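Local coordinates for putative endonuclease/exonuclease/phosphatase family protein (Bacteroides vulgatus ATCC 8482, PDB 3G6S) that is a putative nuclease of the endonuclease/exonuclease/phosphatase family, probably hydrolysing phosphodiester bonds in nucleic acids, at residues T8-D14 with Q45-Q51; G163-A167 with V228-V232; A199-V205 with V234-P240. All blocks are in the same frame, centred on the assembly; numbering follows the deposited sequence.

Contact 1. Residues T8-D14 with Q45-Q51; sequences TFNIRYD and QEVLHNQ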
ATOM      1  N   THR A   8       1.303  -3.121   3.773  1.00 20.69           N
ATOM      2  CA  THR A   8       0.795  -1.843   3.291  1.00 12.14           C
ATOM      3  C   THR A   8       0.830  -0.913   4.497  1.00 16.50           C
ATOM      4  O   THR A   8       0.399  -1.293   5.590  1.00 19.45           O
ATOM      5  CB  THR A   8      -0.658  -1.943   2.755  1.00 24.97           C
ATOM      6  OG1 THR A   8      -1.094  -0.646   2.322  1.00 28.29           O
ATOM      7  CG2 THR A   8      -1.613  -2.454   3.837  1.00 15.83           C
ATOM      8  N   PHE A   9       1.337   0.302   4.307  1.00 17.23           N
ATOM      9  CA  PHE A   9       1.447   1.226   5.421  1.00 16.48           C
ATOM     10  C   PHE A   9       1.439   2.710   5.050  1.00 20.80           C
ATOM     11  O   PHE A   9       2.240   3.173   4.235  1.00 27.39           O
ATOM     12  CB  PHE A   9       2.722   0.882   6.193  1.00 18.85           C
ATOM     13  CG  PHE A   9       2.931   1.705   7.420  1.00 28.22           C
ATOM     14  CD1 PHE A   9       1.866   1.995   8.265  1.00 32.76           C
ATOM     15  CD2 PHE A   9       4.202   2.160   7.754  1.00 33.88           C
ATOM     16  CE1 PHE A   9       2.059   2.733   9.432  1.00 49.47           C
ATOM     17  CE2 PHE A   9       4.413   2.900   8.920  1.00 44.82           C
ATOM     18  CZ  PHE A   9       3.341   3.188   9.764  1.00 50.38           C
ATOM     19  N   ASN A  10       0.512   3.449   5.649  1.00 26.87           N
ATOM     20  CA  ASN A  10       0.392   4.892   5.434  1.00 27.91           C
ATOM     21  C   ASN A  10       1.281   5.494   6.525  1.00 27.12           C
ATOM     22  O   ASN A  10       1.028   5.299   7.712  1.00 25.36           O
ATOM     23  CB  ASN A  10      -1.065   5.346   5.637  1.00 23.67           C
ATOM     24  CG  ASN A  10      -1.280   6.825   5.292  1.00 31.80           C
ATOM     25  OD1 ASN A  10      -0.419   7.675   5.543  1.00 29.24           O
ATOM     26  ND2 ASN A  10      -2.445   7.136   4.742  1.00 23.35           N
ATOM     27  N   ILE A  11       2.314   6.227   6.134  1.00 26.82           N
ATOM     28  CA  ILE A  11       3.217   6.788   7.119  1.00 23.61           C
ATOM     29  C   ILE A  11       2.895   8.200   7.596  1.00 30.18           C
ATOM     30  O   ILE A  11       3.600   8.732   8.449  1.00 37.05           O
ATOM     31  CB  ILE A  11       4.656   6.769   6.593  1.00 24.72           C
ATOM     32  CG1 ILE A  11       4.783   7.666   5.371  1.00 19.98           C
ATOM     33  CG2 ILE A  11       5.042   5.348   6.207  1.00 24.30           C
ATOM     34  CD1 ILE A  11       6.198   7.818   4.902  1.00 23.69           C
ATOM     35  N   ARG A  12       1.832   8.802   7.064  1.00 32.62           N
ATOM     36  CA  ARG A  12       1.446  10.170   7.433  1.00 36.40           C
ATOM     37  C   ARG A  12       2.496  11.150   6.913  1.00 36.06           C
ATOM     38  O   ARG A  12       3.607  11.209   7.437  1.00 37.07           O
ATOM     39  CB  ARG A  12       1.335  10.304   8.953  1.00 28.34           C
ATOM     40  CG  ARG A  12       1.150  11.730   9.425  1.00 37.03           C
ATOM     41  CD  ARG A  12      -0.177  12.307   8.994  1.00 25.97           C
ATOM     42  NE  ARG A  12      -0.224  13.736   9.278  1.00 45.20           N
ATOM     43  CZ  ARG A  12      -1.268  14.525   9.040  1.00 40.24           C
ATOM     44  NH1 ARG A  12      -2.376  14.029   8.508  1.00 44.89           N
ATOM     45  NH2 ARG A  12      -1.199  15.817   9.328  1.00 40.35           N
ATOM     46  N   TYR A  13       2.144  11.927   5.895  1.00 30.87           N
ATOM     47  CA  TYR A  13       3.093  12.871   5.320  1.00 37.20           C
ATOM     48  C   TYR A  13       3.714  13.799   6.364  1.00 36.37           C
ATOM     49  O   TYR A  13       3.113  14.081   7.404  1.00 34.44           O
ATOM     50  CB  TYR A  13       2.424  13.692   4.209  1.00 31.91           C
ATOM     51  CG  TYR A  13       1.479  14.752   4.706  1.00 40.36           C
ATOM     52  CD1 TYR A  13       1.936  16.035   5.004  1.00 35.15           C
ATOM     53  CD2 TYR A  13       0.127  14.476   4.880  1.00 42.33           C
ATOM     54  CE1 TYR A  13       1.065  17.019   5.460  1.00 41.59           C
ATOM     55  CE2 TYR A  13      -0.753  15.451   5.338  1.00 41.65           C
ATOM     56  CZ  TYR A  13      -0.281  16.719   5.624  1.00 47.96           C
ATOM     57  OH  TYR A  13      -1.151  17.692   6.074  1.00 57.20           O
ATOM     58  N   ASP A  14       4.931  14.249   6.067  1.00 37.35           N
ATOM     59  CA  ASP A  14       5.696  15.148   6.927  1.00 40.58           C
ATOM     60  C   ASP A  14       4.992  16.491   7.102  1.00 45.12           C
ATOM     61  O   ASP A  14       4.872  17.266   6.153  1.00 44.29           O
ATOM     62  CB  ASP A  14       7.086  15.389   6.323  1.00 45.90           C
ATOM     63  CG  ASP A  14       7.967  16.274   7.198  1.00 46.19           C
ATOM     64  OD1 ASP A  14       7.441  17.218   7.828  1.00 47.21           O
ATOM     65  OD2 ASP A  14       9.195  16.033   7.243  1.00 43.76           O
ATOM     66  N   GLN A  45       1.823   4.750   1.726  1.00 31.87           N
ATOM     67  CA  GLN A  45       1.086   5.894   1.205  1.00 33.35           C
ATOM     68  C   GLN A  45       1.481   7.180   1.942  1.00 34.29           C
ATOM     69  O   GLN A  45       2.118   7.124   2.997  1.00 33.89           O
ATOM     70  CB  GLN A  45      -0.425   5.660   1.324  1.00 32.11           C
ATOM     71  CG  GLN A  45      -0.938   4.368   0.682  1.00 27.85           C
ATOM     72  CD  GLN A  45      -0.608   3.130   1.512  1.00 34.60           C
ATOM     73  OE1 GLN A  45      -0.669   3.170   2.740  1.00 27.68           O
ATOM     74  NE2 GLN A  45      -0.288   2.021   0.845  1.00 27.09           N
ATOM     75  N   GLU A  46       1.098   8.328   1.379  1.00 35.53           N
ATOM     76  CA  GLU A  46       1.402   9.646   1.952  1.00 32.76           C
ATOM     77  C   GLU A  46       2.895   9.854   2.207  1.00 30.42           C
ATOM     78  O   GLU A  46       3.300  10.235   3.301  1.00 32.76           O
ATOM     79  CB  GLU A  46       0.632   9.862   3.268  1.00 26.23           C
ATOM     80  CG  GLU A  46      -0.890   9.815   3.153  1.00 39.07           C
ATOM     81  CD  GLU A  46      -1.607  10.349   4.393  1.00 50.40           C
ATOM     82  OE1 GLU A  46      -2.804  10.020   4.586  1.00 49.59           O
ATOM     83  OE2 GLU A  46      -0.984  11.111   5.173  1.00 53.34           O
ATOM     84  N   VAL A  47       3.720   9.607   1.203  1.00 27.67           N
ATOM     85  CA  VAL A  47       5.153   9.765   1.384  1.00 33.25           C
ATOM     86  C   VAL A  47       5.697  10.949   0.575  1.00 38.24           C
ATOM     87  O   VAL A  47       5.678  10.937  -0.658  1.00 43.24           O
ATOM     88  CB  VAL A  47       5.889   8.457   0.985  1.00 32.46           C
ATOM     89  CG1 VAL A  47       7.346   8.523   1.391  1.00 25.80           C
ATOM     90  CG2 VAL A  47       5.200   7.251   1.643  1.00 24.46           C
ATOM     91  N   LEU A  48       6.167  11.984   1.266  1.00 42.11           N
ATOM     92  CA  LEU A  48       6.719  13.151   0.579  1.00 40.18           C
ATOM     93  C   LEU A  48       8.166  12.856   0.179  1.00 40.43           C
ATOM     94  O   LEU A  48       8.811  11.957   0.736  1.00 31.03           O
ATOM     95  CB  LEU A  48       6.652  14.388   1.485  1.00 32.27           C
ATOM     96  CG  LEU A  48       5.237  14.892   1.799  1.00 34.98           C
ATOM     97  CD1 LEU A  48       5.299  16.056   2.775  1.00 32.87           C
ATOM     98  CD2 LEU A  48       4.542  15.305   0.516  1.00 23.88           C
ATOM     99  N   HIS A  49       8.672  13.621  -0.782  1.00 35.99           N
ATOM    100  CA  HIS A  49      10.027  13.418  -1.273  1.00 39.30           C
ATOM    101  C   HIS A  49      11.125  13.335  -0.208  1.00 34.29           C
ATOM    102  O   HIS A  49      12.019  12.488  -0.293  1.00 28.77           O
ATOM    103  CB  HIS A  49      10.399  14.489  -2.296  1.00 26.35           C
ATOM    104  CG  HIS A  49      11.750  14.271  -2.891  1.00 36.37           C
ATOM    105  ND1 HIS A  49      12.906  14.687  -2.268  1.00 44.64           N
ATOM    106  CD2 HIS A  49      12.138  13.584  -3.990  1.00 39.05           C
ATOM    107  CE1 HIS A  49      13.950  14.263  -2.958  1.00 46.64           C
ATOM    108  NE2 HIS A  49      13.513  13.590  -4.006  1.00 47.34           N
ATOM    109  N   ASN A  50      11.072  14.199   0.795  1.00 31.45           N
ATOM    110  CA  ASN A  50      12.089  14.141   1.826  1.00 32.61           C
ATOM    111  C   ASN A  50      11.914  12.853   2.618  1.00 31.59           C
ATOM    112  O   ASN A  50      12.898  12.249   3.038  1.00 30.09           O
ATOM    113  CB  ASN A  50      11.977  15.353   2.737  1.00 26.61           C
ATOM    114  CG  ASN A  50      10.648  15.429   3.422  1.00 39.68           C
ATOM    115  OD1 ASN A  50      10.446  14.812   4.468  1.00 48.05           O
ATOM    116  ND2 ASN A  50       9.716  16.177   2.835  1.00 41.23           N
ATOM    117  N   GLN A  51      10.664  12.424   2.807  1.00 30.18           N
ATOM    118  CA  GLN A  51      10.390  11.186   3.547  1.00 31.00           C
ATOM    119  C   GLN A  51      10.818   9.978   2.705  1.00 34.84           C
ATOM    120  O   GLN A  51      11.308   8.978   3.233  1.00 32.59           O
ATOM    121  CB  GLN A  51       8.904  11.049   3.883  1.00 31.24           C
ATOM    122  CG  GLN A  51       8.322  12.207   4.654  1.00 26.89           C
ATOM    123  CD  GLN A  51       6.856  12.022   4.950  1.00 23.23           C
ATOM    124  OE1 GLN A  51       6.489  11.432   5.960  1.00 28.47           O
ATOM    125  NE2 GLN A  51       6.004  12.507   4.056  1.00 25.36           N
TER
HETATM  126  O   HOH W   1      -1.874   1.185   4.158  1.00 19.61           O
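With CG of Asn-10 anti to the backbone nitrogen (chi1 -174°) and the Glu-46 chain extended beyond CG, an amide and a carboxylate come together where the two segments leave the sheet. Asn-10 ND2 donates to Glu-46 OE1 at 2.9 Å. The acceptor lies in the amide plane, yet the donor comes from above the carboxylate plane, the two planes being 76° apart. Asn-10 OD1 accepts from Arg-12 N at 2.9 Å, making an Asx turn; asparagine suits the place because one short flat group both donates and accepts. ND2 has a second partner in Asp-172. A leucine here, with neither donor nor acceptor, would probably leave the Glu-46 carboxylate freer to turn and the Asx turn less firmly held. Glu-46 OE2 takes a weak bond from Tyr-13 N, 3.3 Å long. Earlier on the strands, Gln-45 NE2 donates to Thr-8 OG1 at 3.2 Å, and a water bridges that hydroxyl to Gln-45 OE1. Ile-11 CD1 packs on Val-47 CG2 at 3.5 Å. Backbone bonds of a parallel bridge, Gln-45 N to Phe-9 O and Ile-11 N to Gln-45 O, join the strand ends. An Asn ending one strand and a Gln-Glu step leaving its neighbour are consistent with the active-site cleft of the DNase I-like fold.

Contact 2. Residues G163-A167 with V228-V232; sequences GERPA and VTPQV
Thr-229 points its side chain toward Ala-167. Its CB lies 4.1 Å from Ala-167 O, and there the chain forks. The methyl branch, CG2, packs at 4.1 Å against Ala-167 CB, a small residue that suits so close a backbone approach. The hydroxyl branch sits between the backbone N and the carbonyl carbon (chi1 42°), which brings OG1 to the amide of Ala-167: Ala-167 N donates to Thr-229 OG1 at 3.2 Å, with an N-H...O angle of 158°. The backbone answers with a weak bond, Thr-229 N to Ala-167 O at 3.3 Å. Threonine thus offers a methyl for the alanine and an oxygen for its N-H at one buried position. Gln-231 crosses Pro-166 at about a right angle, its CD lying 3.7 Å from Pro-166 CG. Thr-229 opens a type I beta turn that runs to Val-232, with Pro-230 in its second position, where a proline's fixed phi fits well. Pro-166 also touches Phe-132 and Leu-260, so that its ring joins the loop to strands of both sheets. The pattern suggests that the threonine hydroxyl stands in for a backbone carbonyl, carrying the antiparallel pairing of the two strands one residue past the end of strand 224-228.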
ATOM      1  N   GLY A 163      -1.414 -10.218 -16.571  1.00 25.72           N
ATOM      2  CA  GLY A 163      -2.445 -11.172 -16.936  1.00 25.26           C
ATOM      3  C   GLY A 163      -3.049 -11.913 -15.761  1.00 30.47           C
ATOM      4  O   GLY A 163      -3.602 -11.297 -14.854  1.00 37.62           O
ATOM      5  N   GLU A 164      -2.941 -13.238 -15.777  1.00 31.18           N
ATOM      6  CA  GLU A 164      -3.485 -14.069 -14.705  1.00 37.47           C
ATOM      7  C   GLU A 164      -2.438 -14.557 -13.704  1.00 34.99           C
ATOM      8  O   GLU A 164      -2.701 -15.455 -12.903  1.00 31.11           O
ATOM      9  CB  GLU A 164      -4.220 -15.265 -15.303  1.00 38.25           C
ATOM     10  CG  GLU A 164      -3.458 -15.949 -16.418  1.00 63.51           C
ATOM     11  CD  GLU A 164      -4.161 -17.196 -16.921  1.00 78.41           C
ATOM     12  OE1 GLU A 164      -5.387 -17.123 -17.179  1.00 78.83           O
ATOM     13  OE2 GLU A 164      -3.485 -18.243 -17.068  1.00 82.77           O
ATOM     14  N   ARG A 165      -1.252 -13.963 -13.764  1.00 31.47           N
ATOM     15  CA  ARG A 165      -0.168 -14.314 -12.855  1.00 27.17           C
ATOM     16  C   ARG A 165      -0.398 -13.590 -11.521  1.00 31.31           C
ATOM     17  O   ARG A 165      -1.084 -12.561 -11.470  1.00 22.97           O
ATOM     18  CB  ARG A 165       1.174 -13.919 -13.478  1.00 26.97           C
ATOM     19  CG  ARG A 165       1.603 -14.840 -14.623  1.00 25.54           C
ATOM     20  CD  ARG A 165       2.818 -14.314 -15.378  1.00 28.78           C
ATOM     21  NE  ARG A 165       2.458 -13.182 -16.225  1.00 30.95           N
ATOM     22  CZ  ARG A 165       3.312 -12.496 -16.978  1.00 25.87           C
ATOM     23  NH1 ARG A 165       4.608 -12.815 -16.997  1.00 18.57           N
ATOM     24  NH2 ARG A 165       2.857 -11.490 -17.722  1.00 19.07           N
ATOM     25  N   PRO A 166       0.169 -14.122 -10.423  1.00 27.99           N
ATOM     26  CA  PRO A 166       0.025 -13.545  -9.084  1.00 26.70           C
ATOM     27  C   PRO A 166       0.228 -12.031  -9.033  1.00 24.80           C
ATOM     28  O   PRO A 166       1.176 -11.485  -9.612  1.00 21.06           O
ATOM     29  CB  PRO A 166       1.073 -14.300  -8.268  1.00 21.54           C
ATOM     30  CG  PRO A 166       1.127 -15.614  -8.936  1.00 24.92           C
ATOM     31  CD  PRO A 166       1.126 -15.239 -10.398  1.00 25.83           C
ATOM     32  N   ALA A 167      -0.680 -11.366  -8.326  1.00 20.96           N
ATOM     33  CA  ALA A 167      -0.657  -9.919  -8.165  1.00 16.74           C
ATOM     34  C   ALA A 167      -1.193  -9.547  -6.792  1.00 16.43           C
ATOM     35  O   ALA A 167      -2.118 -10.175  -6.277  1.00 17.38           O
ATOM     36  CB  ALA A 167      -1.503  -9.266  -9.241  1.00 13.32           C
ATOM     37  N   VAL A 228      -5.423  -9.818  -2.906  1.00 13.10           N
ATOM     38  CA  VAL A 228      -4.622 -10.770  -3.672  1.00 18.83           C
ATOM     39  C   VAL A 228      -5.433 -11.622  -4.638  1.00 19.45           C
ATOM     40  O   VAL A 228      -6.597 -11.918  -4.386  1.00 21.59           O
ATOM     41  CB  VAL A 228      -3.855 -11.741  -2.749  1.00 19.86           C
ATOM     42  CG1 VAL A 228      -2.983 -10.959  -1.768  1.00 24.15           C
ATOM     43  CG2 VAL A 228      -4.837 -12.642  -2.015  1.00 20.45           C
ATOM     44  N   THR A 229      -4.809 -12.026  -5.739  1.00 19.40           N
ATOM     45  CA  THR A 229      -5.483 -12.865  -6.718  1.00 18.50           C
ATOM     46  C   THR A 229      -5.740 -14.246  -6.102  1.00 23.33           C
ATOM     47  O   THR A 229      -4.991 -14.689  -5.230  1.00 25.56           O
ATOM     48  CB  THR A 229      -4.661 -12.940  -8.012  1.00 20.96           C
ATOM     49  OG1 THR A 229      -3.270 -13.089  -7.701  1.00 22.13           O
ATOM     50  CG2 THR A 229      -4.854 -11.654  -8.815  1.00 13.94           C
ATOM     51  N   PRO A 230      -6.804 -14.942  -6.545  1.00 21.53           N
ATOM     52  CA  PRO A 230      -7.176 -16.266  -6.020  1.00 25.47           C
ATOM     53  C   PRO A 230      -6.111 -17.357  -5.854  1.00 24.39           C
ATOM     54  O   PRO A 230      -6.281 -18.265  -5.041  1.00 29.95           O
ATOM     55  CB  PRO A 230      -8.332 -16.688  -6.932  1.00 17.47           C
ATOM     56  CG  PRO A 230      -8.023 -16.010  -8.218  1.00 21.81           C
ATOM     57  CD  PRO A 230      -7.534 -14.647  -7.793  1.00 23.33           C
ATOM     58  N   GLN A 231      -5.019 -17.256  -6.601  1.00 23.77           N
ATOM     59  CA  GLN A 231      -3.922 -18.226  -6.553  1.00 27.62           C
ATOM     60  C   GLN A 231      -3.027 -18.084  -5.321  1.00 31.79           C
ATOM     61  O   GLN A 231      -2.539 -19.075  -4.783  1.00 28.51           O
ATOM     62  CB  GLN A 231      -3.068 -18.072  -7.807  1.00 30.47           C
ATOM     63  CG  GLN A 231      -2.840 -16.609  -8.169  1.00 29.26           C
ATOM     64  CD  GLN A 231      -2.406 -16.430  -9.603  1.00 51.70           C
ATOM     65  OE1 GLN A 231      -2.531 -15.346 -10.174  1.00 62.31           O
ATOM     66  NE2 GLN A 231      -1.876 -17.496 -10.196  1.00 57.75           N
ATOM     67  N   VAL A 232      -2.794 -16.857  -4.872  1.00 26.76           N
ATOM     68  CA  VAL A 232      -1.932 -16.677  -3.720  1.00 22.74           C
ATOM     69  C   VAL A 232      -2.551 -17.206  -2.431  1.00 23.12           C
ATOM     70  O   VAL A 232      -3.757 -17.114  -2.217  1.00 27.01           O
ATOM     71  CB  VAL A 232      -1.486 -15.183  -3.574  1.00 25.37           C
ATOM     72  CG1 VAL A 232      -2.371 -14.284  -4.407  1.00 22.97           C
ATOM     73  CG2 VAL A 232      -1.509 -14.757  -2.113  1.00 25.95           C
TER

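Contact 3. Residues A199-V205 with V234-P240; sequences AARVTGV and VKSCEIP
The carbonyl oxygen Cys-237 O is approached by three groups: Thr-203 N donates to it at 2.9 Å, the CA-H of Val-202 points at it with Val-202 CA 3.3 Å away, and a water adds a weak bond. The same water stands 3.1 Å from Thr-203 OG1, which links the hydroxyl loosely to the strand carbonyl. Cys-237 N points to the same neighbour, donating to Arg-201 O at 2.8 Å, and further bonds alternate along the ladder from Ile-239 N to Thr-203 O and from Val-205 N to Ile-239 O, as in parallel strands. With axes 13° apart, strand 201-204 forms an outermost strand of the seven-stranded sheet beside 233-239. On the far side of 233-239, Lys-235 and Ser-236 both face Asp-257 in a classic beta bulge, while Lys-235 NZ forms a salt bridge with Asp-3. Thr-203 OG1 lies against the aliphatic part of Glu-238, 3.3 Å from Glu-238 CG. On the sheet face holding Val-202 and Cys-237, covered in part by Tyr-196, Ala-199 CB meets Val-234 CG1 at 3.5 Å and also touches the Cys-237 sulfur. Gly-204 suits its place: its backbone angles (phi 100°, psi -159°) would jam a CB against the preceding carbonyl oxygen, and that CB would also collide with Ile-239 O. Just beyond, Val-205 and Ile-239 cross at about a right angle, Val-205 CG2 lying 3.5 Å from Ile-239 CG2.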
ATOM      1  N   ALA A 199      -7.088 -14.969   5.435  1.00 22.95           N
ATOM      2  CA  ALA A 199      -5.895 -15.454   6.125  1.00 26.58           C
ATOM      3  C   ALA A 199      -6.242 -16.595   7.070  1.00 23.32           C
ATOM      4  O   ALA A 199      -7.268 -16.561   7.748  1.00 21.57           O
ATOM      5  CB  ALA A 199      -5.242 -14.319   6.913  1.00 20.69           C
ATOM      6  N   ALA A 200      -5.377 -17.602   7.114  1.00 21.63           N
ATOM      7  CA  ALA A 200      -5.584 -18.755   7.979  1.00 23.91           C
ATOM      8  C   ALA A 200      -5.378 -18.375   9.443  1.00 23.30           C
ATOM      9  O   ALA A 200      -5.916 -19.016  10.343  1.00 20.64           O
ATOM     10  CB  ALA A 200      -4.617 -19.866   7.590  1.00 18.32           C
ATOM     11  N   ARG A 201      -4.596 -17.327   9.671  1.00 22.58           N
ATOM     12  CA  ARG A 201      -4.304 -16.869  11.023  1.00 26.46           C
ATOM     13  C   ARG A 201      -4.236 -15.341  11.028  1.00 25.65           C
ATOM     14  O   ARG A 201      -3.616 -14.740  10.155  1.00 24.75           O
ATOM     15  CB  ARG A 201      -2.981 -17.488  11.491  1.00 18.93           C
ATOM     16  CG  ARG A 201      -2.491 -17.017  12.832  1.00 25.33           C
ATOM     17  CD  ARG A 201      -1.265 -17.811  13.279  1.00 40.77           C
ATOM     18  NE  ARG A 201      -0.718 -17.267  14.523  1.00 64.31           N
ATOM     19  CZ  ARG A 201       0.220 -17.852  15.265  1.00 73.64           C
ATOM     20  NH1 ARG A 201       0.736 -19.023  14.896  1.00 78.50           N
ATOM     21  NH2 ARG A 201       0.636 -17.268  16.384  1.00 70.20           N
ATOM     22  N   VAL A 202      -4.902 -14.728  12.001  1.00 21.10           N
ATOM     23  CA  VAL A 202      -4.956 -13.280  12.137  1.00 19.35           C
ATOM     24  C   VAL A 202      -4.596 -12.854  13.550  1.00 25.32           C
ATOM     25  O   VAL A 202      -5.170 -13.356  14.517  1.00 34.29           O
ATOM     26  CB  VAL A 202      -6.369 -12.760  11.818  1.00 24.52           C
ATOM     27  CG1 VAL A 202      -6.463 -11.273  12.133  1.00 34.39           C
ATOM     28  CG2 VAL A 202      -6.705 -13.021  10.368  1.00 29.30           C
ATOM     29  N   THR A 203      -3.648 -11.929  13.675  1.00 27.09           N
ATOM     30  CA  THR A 203      -3.235 -11.449  14.989  1.00 25.83           C
ATOM     31  C   THR A 203      -3.157  -9.924  15.015  1.00 27.36           C
ATOM     32  O   THR A 203      -3.001  -9.282  13.977  1.00 28.99           O
ATOM     33  CB  THR A 203      -1.866 -12.051  15.397  1.00 33.29           C
ATOM     34  OG1 THR A 203      -0.856 -11.661  14.456  1.00 34.32           O
ATOM     35  CG2 THR A 203      -1.955 -13.582  15.428  1.00 29.89           C
ATOM     36  N   GLY A 204      -3.282  -9.348  16.205  1.00 24.34           N
ATOM     37  CA  GLY A 204      -3.233  -7.909  16.333  1.00 16.38           C
ATOM     38  C   GLY A 204      -4.622  -7.318  16.454  1.00 28.12           C
ATOM     39  O   GLY A 204      -5.578  -8.010  16.817  1.00 28.27           O
ATOM     40  N   VAL A 205      -4.727  -6.030  16.142  1.00 24.21           N
ATOM     41  CA  VAL A 205      -5.985  -5.294  16.217  1.00 21.98           C
ATOM     42  C   VAL A 205      -6.735  -5.390  14.885  1.00 27.51           C
ATOM     43  O   VAL A 205      -6.168  -5.831  13.884  1.00 27.52           O
ATOM     44  CB  VAL A 205      -5.702  -3.815  16.572  1.00 28.59           C
ATOM     45  CG1 VAL A 205      -5.122  -3.728  17.979  1.00 15.76           C
ATOM     46  CG2 VAL A 205      -4.699  -3.209  15.580  1.00 20.73           C
ATOM     47  N   VAL A 234      -2.821 -16.969   1.565  1.00 23.96           N
ATOM     48  CA  VAL A 234      -2.606 -16.048   2.667  1.00 20.03           C
ATOM     49  C   VAL A 234      -2.451 -16.821   3.957  1.00 25.04           C
ATOM     50  O   VAL A 234      -3.445 -17.164   4.595  1.00 37.14           O
ATOM     51  CB  VAL A 234      -3.776 -15.070   2.837  1.00 20.44           C
ATOM     52  CG1 VAL A 234      -3.441 -14.075   3.936  1.00 14.36           C
ATOM     53  CG2 VAL A 234      -4.055 -14.344   1.512  1.00 25.21           C
ATOM     54  N   LYS A 235      -1.203 -17.085   4.338  1.00 28.57           N
ATOM     55  CA  LYS A 235      -0.895 -17.827   5.561  1.00 19.65           C
ATOM     56  C   LYS A 235      -1.353 -17.095   6.821  1.00 25.43           C
ATOM     57  O   LYS A 235      -2.002 -17.684   7.695  1.00 18.92           O
ATOM     58  CB  LYS A 235       0.613 -18.111   5.644  1.00 27.86           C
ATOM     59  CG  LYS A 235       1.102 -19.157   4.636  1.00 33.53           C
ATOM     60  CD  LYS A 235       2.625 -19.243   4.575  1.00 39.75           C
ATOM     61  CE  LYS A 235       3.237 -17.992   3.931  1.00 47.43           C
ATOM     62  NZ  LYS A 235       4.740 -18.010   3.929  1.00 41.78           N
ATOM     63  N   SER A 236      -1.009 -15.814   6.920  1.00 22.48           N
ATOM     64  CA  SER A 236      -1.404 -15.034   8.085  1.00 25.09           C
ATOM     65  C   SER A 236      -1.367 -13.529   7.880  1.00 22.43           C
ATOM     66  O   SER A 236      -0.722 -13.020   6.967  1.00 30.86           O
ATOM     67  CB  SER A 236      -0.538 -15.404   9.289  1.00 22.06           C
ATOM     68  OG  SER A 236       0.833 -15.212   9.016  1.00 26.79           O
ATOM     69  N   CYS A 237      -2.085 -12.835   8.751  1.00 24.40           N
ATOM     70  CA  CYS A 237      -2.180 -11.391   8.725  1.00 30.59           C
ATOM     71  C   CYS A 237      -2.027 -10.832  10.125  1.00 32.11           C
ATOM     72  O   CYS A 237      -2.485 -11.424  11.104  1.00 35.59           O
ATOM     73  CB  CYS A 237      -3.532 -10.958   8.165  1.00 37.20           C
ATOM     74  SG  CYS A 237      -3.606 -10.916   6.374  1.00 55.41           S
ATOM     75  N   GLU A 238      -1.382  -9.684  10.220  1.00 29.11           N
ATOM     76  CA  GLU A 238      -1.209  -9.058  11.509  1.00 26.58           C
ATOM     77  C   GLU A 238      -1.293  -7.549  11.396  1.00 26.63           C
ATOM     78  O   GLU A 238      -0.789  -6.947  10.446  1.00 21.77           O
ATOM     79  CB  GLU A 238       0.134  -9.444  12.115  1.00 35.11           C
ATOM     80  CG  GLU A 238       0.394  -8.753  13.439  1.00 45.48           C
ATOM     81  CD  GLU A 238       1.828  -8.883  13.892  1.00 64.50           C
ATOM     82  OE1 GLU A 238       2.308 -10.030  14.045  1.00 74.95           O
ATOM     83  OE2 GLU A 238       2.478  -7.833  14.096  1.00 76.46           O
ATOM     84  N   ILE A 239      -1.952  -6.941  12.371  1.00 25.71           N
ATOM     85  CA  ILE A 239      -2.078  -5.495  12.418  1.00 25.94           C
ATOM     86  C   ILE A 239      -1.667  -5.141  13.837  1.00 27.55           C
ATOM     87  O   ILE A 239      -2.472  -5.213  14.758  1.00 36.22           O
ATOM     88  CB  ILE A 239      -3.531  -5.043  12.153  1.00 24.65           C
ATOM     89  CG1 ILE A 239      -3.957  -5.460  10.741  1.00 18.15           C
ATOM     90  CG2 ILE A 239      -3.643  -3.535  12.302  1.00 14.55           C
ATOM     91  CD1 ILE A 239      -5.404  -5.142  10.418  1.00 22.86           C
ATOM     92  N   PRO A 240      -0.391  -4.783  14.033  1.00 36.81           N
ATOM     93  CA  PRO A 240       0.122  -4.428  15.358  1.00 31.38           C
ATOM     94  C   PRO A 240      -0.555  -3.204  15.951  1.00 34.95           C
ATOM     95  O   PRO A 240      -0.772  -2.204  15.259  1.00 36.95           O
ATOM     96  CB  PRO A 240       1.609  -4.206  15.104  1.00 31.53           C
ATOM     97  CG  PRO A 240       1.629  -3.685  13.689  1.00 43.34           C
ATOM     98  CD  PRO A 240       0.654  -4.621  13.004  1.00 38.14           C
TER
HETATM   99  O   HOH W   2       0.048 -13.386  12.009  1.00 53.87           O

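Overall arrangement
Contacts 1 and 3 both belong to the seven-stranded sheet, contact 1 near its middle and contact 3 at an edge, with their centres 23 Å apart. Contact 2 lies at the ends of two strands of the six-stranded sheet, on the opposite side of the chain's centre from contact 1 and about 27 Å from it, centre to centre. Segments 228-232 and 234-240 follow each other closely, carrying the chain from one sheet to the other, and contacts 2 and 3 touch where Val-228 CG2 meets Val-234 CG2 at 4.0 Å. Contact 1, with Asp-172 and His-138 beside it, lies at the probable active-site cleft; the other two are centred more than 20 Å from it.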